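Local coordinates for protein RNA methyltransferase, TrmH family (Porphyromonas gingivalis, PDB 2I6D) that probably methylates RNA, as a knotted SPOUT-class methyltransferase of the TrmH family with an N-terminal domain of the kind that binds substrate, at residues E18-Y21 with R22-Q26. Sequence-based numbering, arbitrary orientation.
Sequences ERKY and RLREQ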
ATOM      1  N   GLU A  18      15.811   5.360  -2.898  1.00 29.00           N
ATOM      2  CA  GLU A  18      15.488   6.765  -2.621  1.00 30.49           C
ATOM      3  C   GLU A  18      14.272   7.202  -3.419  1.00 29.95           C
ATOM      4  O   GLU A  18      14.202   6.956  -4.631  1.00 30.41           O
ATOM      5  CB  GLU A  18      16.654   7.678  -3.003  1.00 30.00           C
ATOM      6  CG  GLU A  18      17.977   7.342  -2.341  1.00 32.64           C
ATOM      7  CD  GLU A  18      19.170   8.074  -2.991  1.00 32.98           C
ATOM      8  OE1 GLU A  18      19.163   9.319  -3.026  1.00 33.82           O
ATOM      9  OE2 GLU A  18      20.106   7.386  -3.479  1.00 38.82           O
ATOM     10  N   ARG A  19      13.334   7.879  -2.761  1.00 29.64           N
ATOM     11  CA  ARG A  19      12.128   8.360  -3.437  1.00 29.35           C
ATOM     12  C   ARG A  19      12.464   9.230  -4.661  1.00 28.90           C
ATOM     13  O   ARG A  19      11.807   9.145  -5.708  1.00 28.63           O
ATOM     14  CB  ARG A  19      11.256   9.158  -2.456  1.00 30.01           C
ATOM     15  CG  ARG A  19      10.155   9.911  -3.146  1.00 31.51           C
ATOM     16  CD  ARG A  19       8.975  10.199  -2.247  1.00 36.69           C
ATOM     17  NE  ARG A  19       7.876  10.780  -3.021  1.00 37.72           N
ATOM     18  CZ  ARG A  19       7.035  10.088  -3.791  1.00 39.29           C
ATOM     19  NH1 ARG A  19       6.087  10.730  -4.454  1.00 40.51           N
ATOM     20  NH2 ARG A  19       7.139   8.765  -3.910  1.00 39.88           N
ATOM     21  N   LYS A  20      13.489  10.063  -4.509  1.00 28.20           N
ATOM     22  CA  LYS A  20      13.941  10.958  -5.568  1.00 27.78           C
ATOM     23  C   LYS A  20      14.147  10.193  -6.876  1.00 27.65           C
ATOM     24  O   LYS A  20      13.690  10.627  -7.941  1.00 27.13           O
ATOM     25  CB  LYS A  20      15.227  11.667  -5.132  1.00 27.79           C
ATOM     26  CG  LYS A  20      15.958  12.430  -6.220  1.00 27.71           C
ATOM     27  CD  LYS A  20      17.343  12.854  -5.723  1.00 27.91           C
ATOM     28  CE  LYS A  20      18.156  13.499  -6.816  1.00 28.08           C
ATOM     29  NZ  LYS A  20      19.470  14.009  -6.297  1.00 28.06           N
ATOM     30  N   TYR A  21      14.819   9.047  -6.789  1.00 27.00           N
ATOM     31  CA  TYR A  21      15.141   8.282  -7.976  1.00 27.47           C
ATOM     32  C   TYR A  21      14.007   7.395  -8.473  1.00 27.99           C
ATOM     33  O   TYR A  21      13.882   7.183  -9.684  1.00 27.75           O
ATOM     34  CB  TYR A  21      16.457   7.520  -7.793  1.00 27.88           C
ATOM     35  CG  TYR A  21      17.608   8.505  -7.707  1.00 27.43           C
ATOM     36  CD1 TYR A  21      18.044   9.193  -8.842  1.00 28.44           C
ATOM     37  CD2 TYR A  21      18.220   8.794  -6.489  1.00 26.70           C
ATOM     38  CE1 TYR A  21      19.072  10.108  -8.775  1.00 27.77           C
ATOM     39  CE2 TYR A  21      19.265   9.721  -6.414  1.00 27.59           C
ATOM     40  CZ  TYR A  21      19.682  10.363  -7.563  1.00 27.45           C
ATOM     41  OH  TYR A  21      20.687  11.286  -7.509  1.00 28.76           O
ATOM     42  N   ARG A  22      13.159   6.920  -7.559  1.00 27.98           N
ATOM     43  CA  ARG A  22      11.955   6.201  -7.970  1.00 29.02           C
ATOM     44  C   ARG A  22      11.109   7.117  -8.832  1.00 30.15           C
ATOM     45  O   ARG A  22      10.603   6.683  -9.860  1.00 30.90           O
ATOM     46  CB  ARG A  22      11.147   5.687  -6.777  1.00 29.52           C
ATOM     47  CG  ARG A  22      11.869   4.581  -6.009  1.00 29.09           C
ATOM     48  CD  ARG A  22      10.909   3.804  -5.081  1.00 30.15           C
ATOM     49  NE  ARG A  22      10.420   4.630  -3.974  1.00 27.89           N
ATOM     50  CZ  ARG A  22      11.081   4.849  -2.840  1.00 27.89           C
ATOM     51  NH1 ARG A  22      12.278   4.318  -2.646  1.00 28.35           N
ATOM     52  NH2 ARG A  22      10.536   5.607  -1.900  1.00 28.43           N
ATOM     53  N   LEU A  23      11.007   8.389  -8.430  1.00 30.17           N
ATOM     54  CA  LEU A  23      10.238   9.383  -9.168  1.00 31.09           C
ATOM     55  C   LEU A  23      10.870   9.707 -10.516  1.00 31.18           C
ATOM     56  O   LEU A  23      10.173   9.762 -11.534  1.00 31.37           O
ATOM     57  CB  LEU A  23      10.091  10.676  -8.358  1.00 31.54           C
ATOM     58  CG  LEU A  23       9.110  10.669  -7.189  1.00 32.84           C
ATOM     59  CD1 LEU A  23       9.228  11.969  -6.429  1.00 34.07           C
ATOM     60  CD2 LEU A  23       7.661  10.422  -7.663  1.00 36.61           C
ATOM     61  N   ARG A  24      12.184   9.917 -10.520  1.00 30.54           N
ATOM     62  CA  ARG A  24      12.884  10.325 -11.741  1.00 30.57           C
ATOM     63  C   ARG A  24      12.844   9.203 -12.780  1.00 30.45           C
ATOM     64  O   ARG A  24      12.662   9.454 -13.984  1.00 29.29           O
ATOM     65  CB  ARG A  24      14.326  10.675 -11.412  1.00 30.57           C
ATOM     66  CG  ARG A  24      15.011  11.418 -12.499  1.00 31.16           C
ATOM     67  CD  ARG A  24      16.371  11.837 -12.087  1.00 29.72           C
ATOM     68  NE  ARG A  24      16.357  13.028 -11.246  1.00 29.02           N
ATOM     69  CZ  ARG A  24      17.453  13.556 -10.714  1.00 28.69           C
ATOM     70  NH1 ARG A  24      18.632  13.003 -10.956  1.00 28.90           N
ATOM     71  NH2 ARG A  24      17.371  14.629  -9.946  1.00 28.68           N
ATOM     72  N   GLU A  25      13.011   7.973 -12.289  1.00 29.40           N
ATOM     73  CA  GLU A  25      13.035   6.781 -13.132  1.00 30.36           C
ATOM     74  C   GLU A  25      11.659   6.178 -13.356  1.00 30.01           C
ATOM     75  O   GLU A  25      11.511   5.266 -14.176  1.00 30.52           O
ATOM     76  CB  GLU A  25      13.943   5.708 -12.513  1.00 30.39           C
ATOM     77  CG  GLU A  25      15.427   6.097 -12.424  1.00 31.20           C
ATOM     78  CD  GLU A  25      16.023   6.461 -13.773  1.00 36.01           C
ATOM     79  OE1 GLU A  25      15.609   5.866 -14.796  1.00 37.14           O
ATOM     80  OE2 GLU A  25      16.907   7.348 -13.810  1.00 37.69           O
ATOM     81  N   GLN A  26      10.663   6.672 -12.615  1.00 29.76           N
ATOM     82  CA  GLN A  26       9.324   6.083 -12.602  1.00 29.70           C
ATOM     83  C   GLN A  26       9.452   4.573 -12.449  1.00 29.85           C
ATOM     84  O   GLN A  26       8.904   3.803 -13.244  1.00 29.76           O
ATOM     85  CB  GLN A  26       8.509   6.475 -13.855  1.00 30.03           C
ATOM     86  CG  GLN A  26       7.999   7.941 -13.817  1.00 32.57           C
ATOM     87  CD  GLN A  26       7.021   8.190 -12.658  1.00 36.01           C
ATOM     88  OE1 GLN A  26       5.931   7.604 -12.605  1.00 38.18           O
ATOM     89  NE2 GLN A  26       7.423   9.047 -11.719  1.00 36.86           N
TER
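R22 folds back along the first turn of the short helix 19-25 and lays one face of its guanidinium against the backbone of R19, whose CA sits 3.5 Å above the guanidinium plane, toward its rim. Its chain leaves with CG anti to the carbonyl carbon (chi1 -68°) and bends at chi3, which turns the group back toward E18 and brings NH1 within 3.6 Å of E18 C. One turn on from R19, the isobutyl group of L23 crosses the end of the extended R19 chain at a slant; CD1 lies over one guanidinium face, and CD2 comes to 3.6 Å from R19 NH1. K20 and R24 run side by side in the same direction, with K20 CE 3.4 Å from R24 NH2, so two like charges are brought near each other. R24, bent at chi3, also lies alongside Y21, its NH1 3.7 Å from Y21 CE1 and its guanidinium plane turned 78° from the ring, while the methylenes of K20 lie over one ring face and K20 NZ makes a weak hydrogen bond to Y21 OH.

Beneath these side chains, E18 is the N-cap residue, and four i to i+4 bonds follow, from R22 N to E18 O through E25 N to Y21 O. The helix closes in a Schellman motif with Q26, at positive phi, as its C-prime residue. The Q26 amide turns back onto the same end: NE2 donates to L23 O at 2.8 Å, in the carbonyl plane on a lone pair.

Farther out, D140 forms salt bridges with both R19 and R22, probably easing the proximity of their charges and tying this helix of the putative substrate-binding domain to a residue of the SpoU methylase region. R22 NH1 is additionally bonded to L16 O, and E25 pairs with R46 of strand 45-51.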